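Side-chain contacts in ancillary protein 2 (Streptococcus pyogenes, PDB 4C0Z), which sits at the tip of the streptococcal pilus and mediates adhesion to host cells by binding surface targets covalently through reactive thioester bonds: residues D23-S26 with K27-D31; D95-L98 with Q99-L103; I105-G109 with Y110-R114; K158-S161 with Q162-Q165; I195-S198 with S199-F203. All blocks are in the same frame, centred on the assembly; numbering follows the deposited sequence. Where two conformers were deposited one is given.

Interaction 1: D23-S26 with K27-D31. With GOL (glycerol), chain B.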
# COMPACT_ATOMS: atom_id res chain seq x y z
N ASP I 23 -12.60 -9.15 -1.12
CA ASP I 23 -11.90 -9.45 -2.34
C ASP I 23 -12.51 -10.81 -2.87
O ASP I 23 -12.43 -11.83 -2.19
CB ASP I 23 -10.38 -9.58 -2.06
CG ASP I 23 -9.51 -9.65 -3.30
OD1 ASP I 23 -10.06 -9.59 -4.43
OD2 ASP I 23 -8.28 -9.66 -3.16
N SER I 24 -13.13 -10.79 -4.06
CA SER I 24 -13.71 -11.98 -4.68
C SER I 24 -12.66 -12.81 -5.45
O SER I 24 -12.97 -13.93 -5.88
CB SER I 24 -14.90 -11.62 -5.58
OG SER I 24 -14.47 -10.99 -6.77
N TYR I 25 -11.41 -12.29 -5.61
CA TYR I 25 -10.34 -13.07 -6.23
C TYR I 25 -9.84 -13.97 -5.10
O TYR I 25 -8.94 -13.62 -4.35
CB TYR I 25 -9.21 -12.18 -6.80
CG TYR I 25 -8.18 -13.00 -7.54
CD1 TYR I 25 -8.49 -13.63 -8.75
CD2 TYR I 25 -6.91 -13.21 -7.01
CE1 TYR I 25 -7.56 -14.40 -9.43
CE2 TYR I 25 -5.97 -13.98 -7.68
CZ TYR I 25 -6.29 -14.56 -8.90
OH TYR I 25 -5.37 -15.33 -9.55
N SER I 26 -10.52 -15.12 -4.96
CA SER I 26 -10.39 -16.08 -3.88
C SER I 26 -10.77 -17.49 -4.42
O SER I 26 -11.23 -17.59 -5.54
CB SER I 26 -11.37 -15.65 -2.79
OG SER I 26 -11.28 -16.45 -1.64
N LYS I 27 -10.58 -18.55 -3.61
CA LYS I 27 -10.94 -19.93 -4.01
C LYS I 27 -12.35 -19.97 -4.58
O LYS I 27 -13.29 -19.44 -3.99
CB LYS I 27 -10.83 -20.91 -2.82
CG LYS I 27 -9.42 -21.43 -2.55
CD LYS I 27 -9.42 -22.43 -1.41
CE LYS I 27 -8.05 -22.98 -1.12
NZ LYS I 27 -7.73 -24.11 -2.01
N GLY I 28 -12.49 -20.55 -5.77
CA GLY I 28 -13.78 -20.61 -6.46
C GLY I 28 -13.84 -19.69 -7.66
O GLY I 28 -14.64 -19.91 -8.58
N TYR I 29 -12.99 -18.63 -7.67
CA TYR I 29 -12.93 -17.70 -8.79
C TYR I 29 -12.24 -18.41 -9.97
O TYR I 29 -11.29 -19.15 -9.73
CB TYR I 29 -12.16 -16.43 -8.38
CG TYR I 29 -12.25 -15.31 -9.39
CD1 TYR I 29 -11.36 -15.24 -10.46
CD2 TYR I 29 -13.21 -14.31 -9.28
CE1 TYR I 29 -11.45 -14.23 -11.42
CE2 TYR I 29 -13.30 -13.28 -10.22
CZ TYR I 29 -12.42 -13.25 -11.28
OH TYR I 29 -12.52 -12.24 -12.21
N PRO I 30 -12.71 -18.23 -11.24
CA PRO I 30 -12.05 -18.92 -12.37
C PRO I 30 -10.57 -18.57 -12.54
O PRO I 30 -10.20 -17.39 -12.58
CB PRO I 30 -12.89 -18.50 -13.58
CG PRO I 30 -13.58 -17.26 -13.17
CD PRO I 30 -13.86 -17.43 -11.71
N ASP I 31 -9.71 -19.61 -12.61
CA ASP I 31 -8.24 -19.54 -12.75
C ASP I 31 -7.54 -18.94 -11.53
O ASP I 31 -6.39 -18.52 -11.63
CB ASP I 31 -7.82 -18.82 -14.06
CG ASP I 31 -6.65 -19.44 -14.80
OD1 ASP I 31 -5.53 -19.48 -14.24
OD2 ASP I 31 -6.84 -19.83 -15.97
C1 GOL B . -5.91 -19.38 0.18
O1 GOL B . -5.77 -20.47 -0.74
C2 GOL B . -7.35 -18.96 0.31
O2 GOL B . -7.46 -17.95 1.31
C3 GOL B . -7.80 -18.41 -1.02
O3 GOL B . -9.15 -18.00 -1.00
O HOH W 1 -6.24 -15.71 -12.49
O HOH W 2 -13.85 -17.43 -2.32
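The rings of Y25 and Y29 meet in an offset edge-to-face pair: the edge of Y25 is turned toward the face of Y29, with the planes at 67° and the centroids 5.5 Å apart. The two side chains cross at about a right angle, and the closest atoms are Y25 CD1 and Y29 CD1, 3.7 Å apart. Both tyrosines hold CG anti to the backbone N (chi1 -175° for Y25, -170° for Y29), which brings their rings together although the CB of Y25 sets off away from 27-31. Beside this pair, S24 O approaches Y29 CD2 obliquely at 3.4 Å, and P30 CD lies over one face of Y29, toward its rim.

Between the two tyrosines the chain makes a type II beta turn from S26 to Y29, closed by Y29 N to S26 O at 3.0 Å. G28 takes the third position, where its backbone angles would jam a CB against the preceding carbonyl oxygen. At K27 a glycerol, probably from the crystallisation liquor, places O3 3.0 Å from K27 N, a nearly straight hydrogen bond.

The loop follows strand 19-23 of the barrel, and L124 of helix 123-138 touches both rings. The phenol ends are tied down as well: Y25 OH pairs with S33 N and, through water 1, with D31 O, while Y29 OH bonds N40 ND2. Aromatic packing in the middle and polar bonds at both hydroxyls probably limit how far either ring can swing and help to give a loop without regular secondary structure its shape.

Interaction 2: D95-L98 with Q99-L103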
# COMPACT_ATOMS: atom_id res chain seq x y z
N ASP I 95 -5.67 19.39 -9.08
CA ASP I 95 -6.51 19.54 -10.27
C ASP I 95 -7.91 20.01 -9.86
O ASP I 95 -8.70 20.41 -10.72
CB ASP I 95 -6.59 18.21 -11.05
CG ASP I 95 -7.11 17.05 -10.21
OD1 ASP I 95 -8.35 16.96 -10.03
OD2 ASP I 95 -6.28 16.23 -9.73
N GLY I 96 -8.22 19.88 -8.56
CA GLY I 96 -9.47 20.28 -7.91
C GLY I 96 -10.75 19.60 -8.36
O GLY I 96 -11.84 20.01 -7.95
N GLN I 97 -10.64 18.57 -9.21
CA GLN I 97 -11.77 17.78 -9.67
C GLN I 97 -11.50 16.29 -9.42
O GLN I 97 -11.58 15.46 -10.33
CB GLN I 97 -12.17 18.12 -11.12
CG GLN I 97 -11.03 18.16 -12.15
CD GLN I 97 -11.53 18.20 -13.57
OE1 GLN I 97 -12.70 18.52 -13.85
NE2 GLN I 97 -10.65 17.88 -14.51
N LEU I 98 -11.15 15.97 -8.16
CA LEU I 98 -10.83 14.61 -7.70
C LEU I 98 -12.01 13.68 -7.99
O LEU I 98 -11.87 12.78 -8.82
CB LEU I 98 -10.44 14.62 -6.21
CG LEU I 98 -10.04 13.27 -5.57
CD1 LEU I 98 -8.69 12.77 -6.08
CD2 LEU I 98 -9.97 13.40 -4.07
N GLN I 99 -13.18 13.96 -7.40
CA GLN I 99 -14.45 13.25 -7.60
C GLN I 99 -14.71 12.96 -9.10
O GLN I 99 -14.96 11.80 -9.45
CB GLN I 99 -15.59 14.08 -6.97
CG GLN I 99 -17.02 13.68 -7.35
CD GLN I 99 -18.07 14.45 -6.57
OE1 GLN I 99 -17.98 15.67 -6.37
NE2 GLN I 99 -19.11 13.75 -6.15
N GLN I 100 -14.61 14.01 -9.96
CA GLN I 100 -14.83 13.95 -11.42
C GLN I 100 -13.83 13.06 -12.12
O GLN I 100 -14.22 12.28 -13.00
CB GLN I 100 -14.84 15.36 -12.04
CG GLN I 100 -16.05 16.19 -11.64
CD GLN I 100 -15.86 17.04 -10.40
OE1 GLN I 100 -14.96 16.84 -9.58
NE2 GLN I 100 -16.74 18.02 -10.23
N ASN I 101 -12.55 13.14 -11.71
CA ASN I 101 -11.48 12.31 -12.26
C ASN I 101 -11.71 10.84 -11.95
O ASN I 101 -11.57 10.00 -12.84
CB ASN I 101 -10.12 12.79 -11.77
CG ASN I 101 -9.67 14.03 -12.48
OD1 ASN I 101 -9.94 14.24 -13.67
ND2 ASN I 101 -8.99 14.90 -11.77
N ILE I 102 -12.10 10.54 -10.70
CA ILE I 102 -12.38 9.19 -10.24
C ILE I 102 -13.57 8.62 -11.01
O ILE I 102 -13.47 7.51 -11.56
CB ILE I 102 -12.50 9.12 -8.69
CG1 ILE I 102 -11.10 9.25 -8.04
CG2 ILE I 102 -13.19 7.83 -8.22
CD1 ILE I 102 -11.07 9.80 -6.66
N LEU I 103 -14.66 9.40 -11.12
CA LEU I 103 -15.87 9.03 -11.87
C LEU I 103 -15.55 8.72 -13.32
O LEU I 103 -16.06 7.72 -13.85
CB LEU I 103 -16.93 10.13 -11.80
CG LEU I 103 -18.16 9.88 -10.92
CD1 LEU I 103 -19.21 10.93 -11.16
CD2 LEU I 103 -18.78 8.51 -11.16
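L98 and I102 lie side by side, pointing the same way, with L98 CG 3.8 Å from I102 CD1. CG of L98 stands anti to its backbone N, while I102 sends CG1 beside its own N and extends CD1 back to the leucine. In the backbone, I102 N donates to L98 O at 2.9 Å, nearly along the C=O axis. The amide of Q100 bends at chi2 (91°) and brings OE1 3.3 Å from Q97 CA. That oxygen is buried here and has no polar partner in the model.

These contacts form the first turn of helix 98-108, with Q97 at the N-cap position. Its backbone makes the hydrogen bond across the contact: N101 N donates to Q97 O at 2.9 Å, the donor tilted 20° from the carbonyl plane. Just ahead, D95 closes an Asx turn, OD1 accepting from Q97 N at 2.9 Å on the anti side of the carboxylate. D95 and N101 approach from opposite directions with their flat groups turned 66° apart; although OD1 and ND2 are close, the angle is too poor for a hydrogen bond.

Farther out, R104 NH2 holds N101 OD1, and N81 OD1 accepts from Q99 N. F84 of helix 81-87 touches both L98 and I102, while Y137 of helix 123-138 packs on D95, L98 and N101. On the barrel side, L193 of strand 191-198 meets I102.

Interaction 3: I105-G109 with Y110-R114; sequences ILYNG and YPNDR
Y107 and R114 both hold CG anti to the backbone N (chi1 -170° and -171°), and the arginine then bends at chi2 and chi3 to carry its guanidinium round to the phenol oxygen. The contact is the C-terminal end of helix 98-108, where G109 is the first residue to leave helical angles and the chain turns back past the last helical turn. R114 CB rests over one face of the Y107 ring, a CH-pi contact offset toward the rim at 4.1 Å from the centroid. Farther along the same chain, R114 NE donates to Y107 OH at 2.7 Å; ring and guanidinium planes stand 73° apart.

The carbonyl of Y107 is gripped as well. N112 ND2 reaches Y107 O at 3.0 Å in the carbonyl plane, on a lone pair, and R114 N adds a weak bond at 3.4 Å. Two residues on, G109 O accepts from D113 N at 2.8 Å, across a loop that includes the cis peptide before P111. Two waters help to fasten it: water 3 donates to L106 O and weakly accepts from N112 N, and water 4 lies between N108 O and D113 OD1.

Outside the loop, D113 OD1 takes M118 N, Y110 O takes Y54 OH from strand 51-56, and Y211 of strand 205-211 packs on Y107 and R114. The CA of D113 also points a hydrogen at N108 O, with D113 CA 3.4 Å from that oxygen.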
# COMPACT_ATOMS: atom_id res chain seq x y z
N ILE I 105 -12.66 7.65 -14.53
CA ILE I 105 -11.90 6.40 -14.53
C ILE I 105 -12.85 5.22 -14.43
O ILE I 105 -12.69 4.26 -15.18
CB ILE I 105 -10.80 6.37 -13.43
CG1 ILE I 105 -9.67 7.35 -13.76
CG2 ILE I 105 -10.24 4.94 -13.23
CD1 ILE I 105 -8.78 7.66 -12.58
N LEU I 106 -13.82 5.28 -13.50
CA LEU I 106 -14.77 4.20 -13.31
C LEU I 106 -15.66 4.00 -14.53
O LEU I 106 -15.89 2.86 -14.93
CB LEU I 106 -15.58 4.40 -12.01
CG LEU I 106 -14.77 4.37 -10.70
CD1 LEU I 106 -15.66 4.53 -9.49
CD2 LEU I 106 -13.98 3.09 -10.55
N TYR I 107 -16.09 5.11 -15.17
CA TYR I 107 -16.91 5.13 -16.38
C TYR I 107 -16.19 4.52 -17.58
O TYR I 107 -16.82 3.86 -18.40
CB TYR I 107 -17.33 6.58 -16.68
CG TYR I 107 -18.37 6.74 -17.77
CD1 TYR I 107 -19.69 6.36 -17.55
CD2 TYR I 107 -18.06 7.36 -18.97
CE1 TYR I 107 -20.66 6.51 -18.55
CE2 TYR I 107 -19.02 7.54 -19.96
CZ TYR I 107 -20.32 7.12 -19.74
OH TYR I 107 -21.28 7.32 -20.70
N ASN I 108 -14.87 4.73 -17.67
CA ASN I 108 -14.03 4.24 -18.76
C ASN I 108 -13.27 2.94 -18.50
O ASN I 108 -12.74 2.35 -19.44
CB ASN I 108 -13.04 5.33 -19.17
CG ASN I 108 -13.67 6.37 -20.04
OD1 ASN I 108 -13.79 6.19 -21.25
ND2 ASN I 108 -14.16 7.43 -19.41
N GLY I 109 -13.20 2.54 -17.23
CA GLY I 109 -12.48 1.35 -16.80
C GLY I 109 -13.32 0.10 -16.70
O GLY I 109 -14.43 0.05 -17.24
N TYR I 110 -12.82 -0.91 -15.99
CA TYR I 110 -13.53 -2.17 -15.83
C TYR I 110 -14.69 -2.09 -14.81
O TYR I 110 -14.47 -1.63 -13.69
CB TYR I 110 -12.56 -3.31 -15.47
CG TYR I 110 -13.24 -4.66 -15.41
CD1 TYR I 110 -13.89 -5.09 -14.25
CD2 TYR I 110 -13.33 -5.48 -16.54
CE1 TYR I 110 -14.56 -6.31 -14.20
CE2 TYR I 110 -14.00 -6.70 -16.50
CZ TYR I 110 -14.61 -7.12 -15.32
OH TYR I 110 -15.26 -8.32 -15.27
N PRO I 111 -15.90 -2.58 -15.15
CA PRO I 111 -16.32 -3.20 -16.43
C PRO I 111 -17.02 -2.27 -17.44
O PRO I 111 -17.28 -2.71 -18.57
CB PRO I 111 -17.28 -4.29 -15.95
CG PRO I 111 -17.98 -3.65 -14.76
CD PRO I 111 -17.01 -2.63 -14.17
N ASN I 112 -17.38 -1.03 -17.03
CA ASN I 112 -18.14 -0.09 -17.85
C ASN I 112 -17.54 0.13 -19.24
O ASN I 112 -18.26 -0.02 -20.23
CB ASN I 112 -18.39 1.22 -17.13
CG ASN I 112 -19.70 1.87 -17.55
OD1 ASN I 112 -20.77 1.27 -17.48
ND2 ASN I 112 -19.65 3.13 -17.99
N ASP I 113 -16.24 0.47 -19.32
CA ASP I 113 -15.48 0.64 -20.56
C ASP I 113 -16.28 1.33 -21.71
O ASP I 113 -16.26 0.84 -22.84
CB ASP I 113 -14.95 -0.75 -21.00
CG ASP I 113 -13.93 -0.75 -22.12
OD1 ASP I 113 -13.15 0.22 -22.21
OD2 ASP I 113 -13.91 -1.73 -22.89
N ARG I 114 -17.03 2.41 -21.42
CA ARG I 114 -17.90 3.07 -22.40
C ARG I 114 -17.17 3.56 -23.67
O ARG I 114 -17.77 3.53 -24.73
CB ARG I 114 -18.73 4.20 -21.73
CG ARG I 114 -19.85 4.85 -22.60
CD ARG I 114 -21.25 4.24 -22.47
NE ARG I 114 -22.28 5.21 -22.04
CZ ARG I 114 -23.49 5.34 -22.56
NH1 ARG I 114 -23.86 4.60 -23.59
NH2 ARG I 114 -24.34 6.24 -22.07
O HOH W 3 -16.87 0.52 -14.13
O HOH W 4 -13.15 3.12 -22.10

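Interaction 4: K158-S161 with Q162-Q165; sequences KLDS and QQLQ
D160 OD1 accepts from Q163 N at 2.9 Å, a nearly straight bond (169° at the hydrogen) that meets the oxygen almost along its C-O bond. Q162 N stands close by as well, at 3.2 Å from the same oxygen. The carboxylate gets there because CG of D160 sits between its backbone N and carbonyl carbon (chi1 58°), turning OD1 back over the first backbone amides. CB of Q162 also leans on it, 3.4 Å from OD1, and the two side chains lie alongside each other, carboxylate and amide planes 25° apart.

This is a side-chain N-cap: D160 stands just before helix 161-174 and covers an amide that the first turn leaves without a helical acceptor. Its negative charge at the amino end of the helix probably suits the helix dipole. The backbone then takes over, L164 N bonding D160 O at 3.0 Å and Q165 N bonding S161 O.

Q163 crosses D160 obliquely, its chain bending at chi2 so that the amide leads away from the cap. There NE2 donates to G120 O and also, weakly, to Q162 OE1, while OE1 receives D122 N and N125 ND2, tying the helix start to the 120-125 region. L159 CD1 also meets L164 CD1 at 4.2 Å; Y38 touches L159, and F150 touches L164.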
# COMPACT_ATOMS: atom_id res chain seq x y z
N LYS I 158 3.27 -12.99 -14.98
CA LYS I 158 3.80 -13.50 -16.27
C LYS I 158 2.91 -13.04 -17.44
O LYS I 158 2.28 -13.85 -18.14
CB LYS I 158 4.05 -15.02 -16.25
CG LYS I 158 5.07 -15.44 -15.17
CD LYS I 158 6.02 -16.53 -15.66
CE LYS I 158 7.27 -16.63 -14.82
NZ LYS I 158 8.21 -15.50 -15.07
N LEU I 159 2.80 -11.70 -17.58
CA LEU I 159 2.00 -11.05 -18.62
C LEU I 159 2.74 -11.11 -19.94
O LEU I 159 3.94 -10.82 -19.99
CB LEU I 159 1.73 -9.56 -18.26
CG LEU I 159 1.13 -9.21 -16.90
CD1 LEU I 159 1.22 -7.71 -16.63
CD2 LEU I 159 -0.31 -9.68 -16.79
N ASP I 160 2.02 -11.47 -21.02
CA ASP I 160 2.61 -11.49 -22.37
C ASP I 160 2.73 -10.05 -22.89
O ASP I 160 2.07 -9.15 -22.34
CB ASP I 160 1.82 -12.40 -23.34
CG ASP I 160 0.35 -12.05 -23.54
OD1 ASP I 160 0.07 -10.93 -24.00
OD2 ASP I 160 -0.50 -12.93 -23.31
N SER I 161 3.58 -9.84 -23.90
CA SER I 161 3.84 -8.53 -24.51
C SER I 161 2.57 -7.80 -25.00
O SER I 161 2.49 -6.58 -24.85
CB SER I 161 4.86 -8.65 -25.64
OG SER I 161 4.40 -9.53 -26.66
N GLN I 162 1.60 -8.55 -25.57
CA GLN I 162 0.32 -8.04 -26.07
C GLN I 162 -0.51 -7.42 -24.92
O GLN I 162 -0.90 -6.25 -25.03
CB GLN I 162 -0.45 -9.16 -26.82
CG GLN I 162 -1.87 -8.80 -27.30
CD GLN I 162 -2.99 -9.45 -26.50
OE1 GLN I 162 -2.81 -10.38 -25.69
NE2 GLN I 162 -4.21 -8.97 -26.73
N GLN I 163 -0.73 -8.18 -23.82
CA GLN I 163 -1.47 -7.71 -22.65
C GLN I 163 -0.76 -6.53 -21.99
O GLN I 163 -1.41 -5.52 -21.71
CB GLN I 163 -1.71 -8.84 -21.63
CG GLN I 163 -2.82 -9.82 -22.01
CD GLN I 163 -4.18 -9.16 -22.07
OE1 GLN I 163 -4.75 -8.74 -21.06
NE2 GLN I 163 -4.72 -9.06 -23.28
N LEU I 164 0.56 -6.65 -21.79
CA LEU I 164 1.39 -5.61 -21.17
C LEU I 164 1.32 -4.27 -21.92
O LEU I 164 1.13 -3.23 -21.27
CB LEU I 164 2.84 -6.08 -20.98
CG LEU I 164 3.82 -5.12 -20.27
CD1 LEU I 164 3.40 -4.85 -18.80
CD2 LEU I 164 5.22 -5.66 -20.34
N GLN I 165 1.42 -4.29 -23.27
CA GLN I 165 1.34 -3.07 -24.08
C GLN I 165 -0.04 -2.42 -24.00
O GLN I 165 -0.11 -1.20 -23.84
CB GLN I 165 1.77 -3.35 -25.54
CG GLN I 165 1.92 -2.13 -26.46
CD GLN I 165 2.51 -0.90 -25.82
OE1 GLN I 165 3.64 -0.88 -25.30
NE2 GLN I 165 1.76 0.18 -25.89

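Interaction 5: I195-S198 with S199-F203; sequences IFQS and SDKTF
The F203 ring leads away from S198, its CG anti to the carbonyl carbon, while F203 CB stays to make the contact, 3.6 Å from S198 OG. At the edge of the ring, in its plane, lies the carboxylate carbon of D200, and the ring of H61 meets it with planes at about 40°. Q72 of strand 72-78 also touches the phenylalanine, whose side chain is about 8 Å from the bound spermidine.

S198 OG makes two bonds. It donates to D200 O at 2.7 Å, from a direction tilted 33° out of the carbonyl plane, and accepts a hydrogen bond from water 5 at 2.8 Å. With OG anti to the backbone N (chi1 -176°), the hydroxyl reaches D200 O. F203 N takes the same D200 O at 3.1 Å, arriving from the opposite face of the carbonyl plane, so two donors hold this oxygen between them.

The F203 bond closes a type I beta turn from D200 to F203, part of the connection between antiparallel strands 191-198 and 205-211 of the barrel. Within it D200 OD1 accepts from T202 N at 3.1 Å, an Asx turn that probably helps to hold the aspartate. K201 bends at chi2 and sends NZ back toward the strand, where water 6 joins it to S198 O.

N205 OD1 accepts from S198 N, K60 NZ bonds K201 O, and Y74 touches S198. In the assembly, D156 of the second subunit packs on K201 and P34 of that subunit on T202.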
# COMPACT_ATOMS: atom_id res chain seq x y z
N ILE I 195 -18.60 6.32 -1.84
CA ILE I 195 -17.45 6.00 -1.00
C ILE I 195 -17.95 5.03 0.09
O ILE I 195 -18.97 5.26 0.71
CB ILE I 195 -16.76 7.26 -0.39
CG1 ILE I 195 -16.08 8.12 -1.49
CG2 ILE I 195 -15.75 6.88 0.69
CD1 ILE I 195 -15.83 9.55 -1.10
N PHE I 196 -17.21 3.94 0.30
CA PHE I 196 -17.51 2.95 1.31
C PHE I 196 -16.47 3.08 2.41
O PHE I 196 -15.28 2.81 2.20
CB PHE I 196 -17.59 1.53 0.71
CG PHE I 196 -18.81 1.39 -0.18
CD1 PHE I 196 -18.75 1.73 -1.53
CD2 PHE I 196 -20.02 0.97 0.35
CE1 PHE I 196 -19.89 1.64 -2.33
CE2 PHE I 196 -21.15 0.85 -0.46
CZ PHE I 196 -21.08 1.20 -1.79
N GLN I 197 -16.92 3.59 3.56
CA GLN I 197 -16.05 3.83 4.71
C GLN I 197 -15.93 2.58 5.55
O GLN I 197 -16.93 2.05 6.00
CB GLN I 197 -16.59 5.01 5.55
CG GLN I 197 -15.74 5.32 6.77
CD GLN I 197 -16.30 6.41 7.65
OE1 GLN I 197 -17.33 7.02 7.36
NE2 GLN I 197 -15.64 6.68 8.76
N SER I 198 -14.69 2.10 5.75
CA SER I 198 -14.40 0.92 6.56
C SER I 198 -14.65 1.20 8.03
O SER I 198 -14.17 2.22 8.52
CB SER I 198 -12.93 0.52 6.40
OG SER I 198 -12.68 -0.68 7.11
N SER I 199 -15.35 0.28 8.72
CA SER I 199 -15.63 0.34 10.16
C SER I 199 -14.32 0.25 10.93
O SER I 199 -14.07 1.02 11.85
CB SER I 199 -16.55 -0.80 10.56
OG SER I 199 -16.78 -0.80 11.96
N ASP I 200 -13.48 -0.70 10.51
CA ASP I 200 -12.18 -1.00 11.06
C ASP I 200 -11.18 -0.07 10.35
O ASP I 200 -10.94 -0.22 9.15
CB ASP I 200 -11.86 -2.48 10.78
CG ASP I 200 -10.58 -3.01 11.43
OD1 ASP I 200 -9.69 -2.21 11.74
OD2 ASP I 200 -10.50 -4.24 11.65
N LYS I 201 -10.57 0.88 11.10
CA LYS I 201 -9.64 1.88 10.56
C LYS I 201 -8.29 1.29 10.08
O LYS I 201 -7.50 1.97 9.47
CB LYS I 201 -9.43 3.03 11.56
CG LYS I 201 -10.67 3.90 11.77
CD LYS I 201 -10.91 4.84 10.59
CE LYS I 201 -12.11 5.74 10.77
NZ LYS I 201 -12.48 6.41 9.49
N THR I 202 -8.08 0.01 10.29
CA THR I 202 -6.89 -0.74 9.88
C THR I 202 -7.04 -1.22 8.40
O THR I 202 -6.06 -1.59 7.74
CB THR I 202 -6.75 -1.84 10.96
OG1 THR I 202 -5.64 -1.55 11.80
CG2 THR I 202 -6.75 -3.20 10.44
N PHE I 203 -8.28 -1.22 7.89
CA PHE I 203 -8.59 -1.65 6.53
C PHE I 203 -8.86 -0.49 5.59
O PHE I 203 -9.30 0.58 6.00
CB PHE I 203 -9.76 -2.67 6.51
CG PHE I 203 -9.37 -4.04 6.99
CD1 PHE I 203 -9.41 -4.36 8.34
CD2 PHE I 203 -8.95 -5.02 6.08
CE1 PHE I 203 -9.00 -5.63 8.79
CE2 PHE I 203 -8.56 -6.29 6.53
CZ PHE I 203 -8.57 -6.58 7.88
O HOH W 5 -14.28 -2.86 7.93
O HOH W 6 -12.49 4.28 7.62

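Along the chain the five contacts come in series, from interaction 1 to interaction 5. Interactions 1 and 5 belong to connections of the antiparallel barrel: the loop after strand 19-23 and the turn after strand 191-198, with centres about 22 Å apart. Interactions 2 and 3 share helix 98-108, forming its start and its end, with centres about 15 Å apart. Interaction 4 begins helix 161-174 and lies farthest from interaction 5, about 34 Å between centres, on the opposite side of the chain's centre. Together they shape helix ends and loops of the N-terminal domain, whose reactive thioester is formed between C55 and Q204, the residue immediately following interaction 5.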